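Local coordinates for protein CysE, serine acetyltransferase (Brucella abortus, PDB 4HZD) that probably catalyses transfer of the acetyl group from acetyl-coenzyme A to L-serine, the first committed step of cysteine biosynthesis, at residues 186-191 with 212-217. Sequence-based numbering, arbitrary orientation.
Sequences ILHGVT and IGAGAK. With COA (coenzyme A), chain C.
Residues 186-191 and 212-217 are equivalent corners of successive coils in the left-handed parallel beta-helix, stacked in register through parallel pairings of Ile186 with Ile212 and Thr191 with Lys217. Backbone hydrogen bonds of 2.8 to 3.0 Å run between the coils, from Leu187 N to Ile212 O, Gly215 N to His188 O and Thr191 N to Ala216 O. At the bend itself Gly189 and Gly215 both have positive phi and lie nearly one over the other, their CA atoms 4.0 Å apart. Gly215 is the third residue of a type II turn running from Gly213 to Ala216.

Inside the coil, Val190 CG2, which points back beside its own backbone N, packs on Ile212 CG2 at 3.8 Å; the two side chains meet at about a right angle, and Leu172 and Ile230 continue this apolar interior. On the outside, the methyl of Ala214 lies over one face of the His188 imidazole, near the CE1 and NE2 rim, in a CH-pi contact. With chi1 at 55°, His188 CG sits between the backbone N and the carbonyl carbon, and NE2 is hydrogen-bonded to Thr191 OG1 of a second subunit, which should restrict the ring's rotation at the subunit interface. Coenzyme A runs past this corner, its sulfur near the edge of the same ring and beside Leu187 CD2. The bend at chi2 and chi4 returns Lys217 NZ to Gly215 O, approached from above the carbonyl plane, with a weak bond to Gly189 O. Ala214 N donates to O5P, an amide oxygen of the coenzyme A pantetheine arm, at 2.8 Å in an almost straight bond of 170°.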
loop_
_atom_site.group_PDB
_atom_site.type_symbol
_atom_site.label_atom_id
_atom_site.label_comp_id
_atom_site.label_asym_id
_atom_site.label_seq_id
_atom_site.Cartn_x
_atom_site.Cartn_y
_atom_site.Cartn_z
ATOM N N ILE A 186 11.767 18.988 26.291
ATOM C CA ILE A 186 10.405 18.635 26.702
ATOM C C ILE A 186 10.213 17.107 26.651
ATOM O O ILE A 186 10.538 16.455 25.652
ATOM C CB ILE A 186 9.324 19.339 25.833
ATOM C CG1 ILE A 186 9.548 20.866 25.743
ATOM C CG2 ILE A 186 7.904 19.027 26.336
ATOM C CD1 ILE A 186 8.514 21.590 24.906
ATOM N N LEU A 187 9.678 16.532 27.718
ATOM C CA LEU A 187 9.449 15.090 27.723
ATOM C C LEU A 187 8.041 14.686 27.251
ATOM O O LEU A 187 7.265 15.539 26.885
ATOM C CB LEU A 187 9.881 14.484 29.078
ATOM C CG LEU A 187 11.361 14.108 28.784
ATOM C CD1 LEU A 187 12.376 15.118 29.291
ATOM C CD2 LEU A 187 11.691 12.674 29.159
ATOM N N HIS A 188 7.748 13.388 27.205
ATOM C CA HIS A 188 6.390 12.877 26.877
ATOM C C HIS A 188 5.392 13.217 27.972
ATOM O O HIS A 188 5.776 13.466 29.135
ATOM C CB HIS A 188 6.415 11.363 26.750
ATOM C CG HIS A 188 6.978 10.680 27.974
ATOM N ND1 HIS A 188 8.281 10.777 28.315
ATOM C CD2 HIS A 188 6.366 9.895 28.958
ATOM C CE1 HIS A 188 8.507 10.076 29.445
ATOM N NE2 HIS A 188 7.327 9.545 29.849
ATOM N N GLY A 189 4.121 13.221 27.586
ATOM C CA GLY A 189 2.976 13.486 28.475
ATOM C C GLY A 189 2.862 14.958 28.874
ATOM O O GLY A 189 2.195 15.284 29.837
ATOM N N VAL A 190 3.517 15.833 28.130
ATOM C CA VAL A 190 3.544 17.266 28.479
ATOM C C VAL A 190 2.442 18.044 27.765
ATOM O O VAL A 190 2.218 17.851 26.557
ATOM C CB VAL A 190 4.923 17.899 28.259
ATOM C CG1 VAL A 190 4.825 19.431 28.323
ATOM C CG2 VAL A 190 5.889 17.387 29.334
ATOM N N THR A 191 1.720 18.866 28.533
ATOM C CA THR A 191 0.721 19.795 27.973
ATOM C C THR A 191 1.203 21.233 28.191
ATOM O O THR A 191 1.475 21.686 29.348
ATOM C CB THR A 191 -0.673 19.635 28.610
ATOM O OG1 THR A 191 -1.154 18.295 28.458
ATOM C CG2 THR A 191 -1.706 20.562 27.939
ATOM N N ILE A 212 11.304 20.497 30.843
ATOM C CA ILE A 212 9.985 20.115 31.293
ATOM C C ILE A 212 9.865 18.606 31.392
ATOM O O ILE A 212 9.944 17.880 30.365
ATOM C CB ILE A 212 8.882 20.708 30.397
ATOM C CG1 ILE A 212 9.179 22.193 30.082
ATOM C CG2 ILE A 212 7.485 20.448 30.988
ATOM C CD1 ILE A 212 8.146 22.883 29.192
ATOM N N GLY A 213 9.681 18.144 32.632
ATOM C CA GLY A 213 9.655 16.721 32.964
ATOM C C GLY A 213 8.403 15.988 32.501
ATOM O O GLY A 213 7.400 16.631 32.146
ATOM N N ALA A 214 8.444 14.651 32.540
ATOM C CA ALA A 214 7.378 13.806 31.969
ATOM C C ALA A 214 6.037 14.031 32.617
ATOM O O ALA A 214 5.923 14.078 33.863
ATOM C CB ALA A 214 7.735 12.319 32.065
ATOM N N GLY A 215 5.008 14.143 31.792
ATOM C CA GLY A 215 3.647 14.280 32.311
ATOM C C GLY A 215 3.266 15.632 32.902
ATOM O O GLY A 215 2.170 15.754 33.432
ATOM N N ALA A 216 4.153 16.637 32.843
ATOM C CA ALA A 216 3.822 17.956 33.368
ATOM C C ALA A 216 2.687 18.637 32.573
ATOM O O ALA A 216 2.657 18.561 31.324
ATOM C CB ALA A 216 5.059 18.840 33.374
ATOM N N LYS A 217 1.748 19.276 33.280
ATOM C CA LYS A 217 0.766 20.161 32.652
ATOM C C LYS A 217 1.073 21.607 33.004
ATOM O O LYS A 217 1.112 21.967 34.202
ATOM C CB LYS A 217 -0.679 19.846 33.090
ATOM C CG LYS A 217 -0.923 18.422 33.562
ATOM C CD LYS A 217 -1.180 17.466 32.423
ATOM C CE LYS A 217 -1.164 16.038 32.961
ATOM N NZ LYS A 217 -0.386 15.163 32.039
HETATM N N1A COA C . 7.173 15.500 42.219
HETATM C C2A COA C . 7.007 15.906 43.497
HETATM N N3A COA C . 8.030 16.289 44.291
HETATM C C4A COA C . 9.314 16.263 43.832
HETATM C C5A COA C . 9.581 15.817 42.455
HETATM C C6A COA C . 8.398 15.425 41.639
HETATM N N6A COA C . 8.526 15.003 40.354
HETATM N N7A COA C . 10.921 15.900 42.287
HETATM C C8A COA C . 11.465 16.358 43.448
HETATM N N9A COA C . 10.500 16.569 44.364
HETATM C C1B COA C . 10.653 17.056 45.761
HETATM C C2B COA C . 11.309 16.020 46.661
HETATM O O2B COA C . 10.352 15.077 47.151
HETATM C C3B COA C . 11.891 16.883 47.764
HETATM O O3B COA C . 10.912 17.103 48.800
HETATM P P3B COA C . 11.271 17.019 50.382
HETATM O O7A COA C . 12.501 17.903 50.486
HETATM O O8A COA C . 11.517 15.547 50.651
HETATM O O9A COA C . 10.036 17.541 51.093
HETATM C C4B COA C . 12.239 18.195 47.053
HETATM O O4B COA C . 11.457 18.236 45.851
HETATM C C5B COA C . 13.718 18.290 46.684
HETATM O O5B COA C . 14.049 17.238 45.772
HETATM P P1A COA C . 15.398 17.244 44.884
HETATM O O1A COA C . 15.461 15.908 44.173
HETATM O O2A COA C . 16.548 17.687 45.768
HETATM O O3A COA C . 15.097 18.424 43.809
HETATM P P2A COA C . 15.731 18.506 42.319
HETATM O O4A COA C . 17.119 17.918 42.373
HETATM O O5A COA C . 15.545 19.912 41.785
HETATM O O6A COA C . 14.778 17.510 41.462
HETATM C CBP COA C . 13.762 17.190 39.222
HETATM C CCP COA C . 15.028 17.181 40.086
HETATM C CDP COA C . 12.579 17.687 40.040
HETATM C CEP COA C . 14.018 18.159 38.063
HETATM C CAP COA C . 13.509 15.745 38.710
HETATM O OAP COA C . 13.410 14.792 39.793
HETATM C C9P COA C . 12.294 15.577 37.816
HETATM O O9P COA C . 11.250 15.086 38.244
HETATM N N8P COA C . 12.449 15.987 36.556
HETATM C C7P COA C . 11.865 15.323 35.411
HETATM C C6P COA C . 12.749 14.213 34.850
HETATM C C5P COA C . 11.928 13.327 33.937
HETATM O O5P COA C . 10.791 13.652 33.622
HETATM N N4P COA C . 12.540 12.202 33.525
HETATM C C3P COA C . 11.922 11.103 32.802
HETATM C C2P COA C . 12.974 10.225 32.128
HETATM S S1P COA C . 12.175 9.195 30.876
#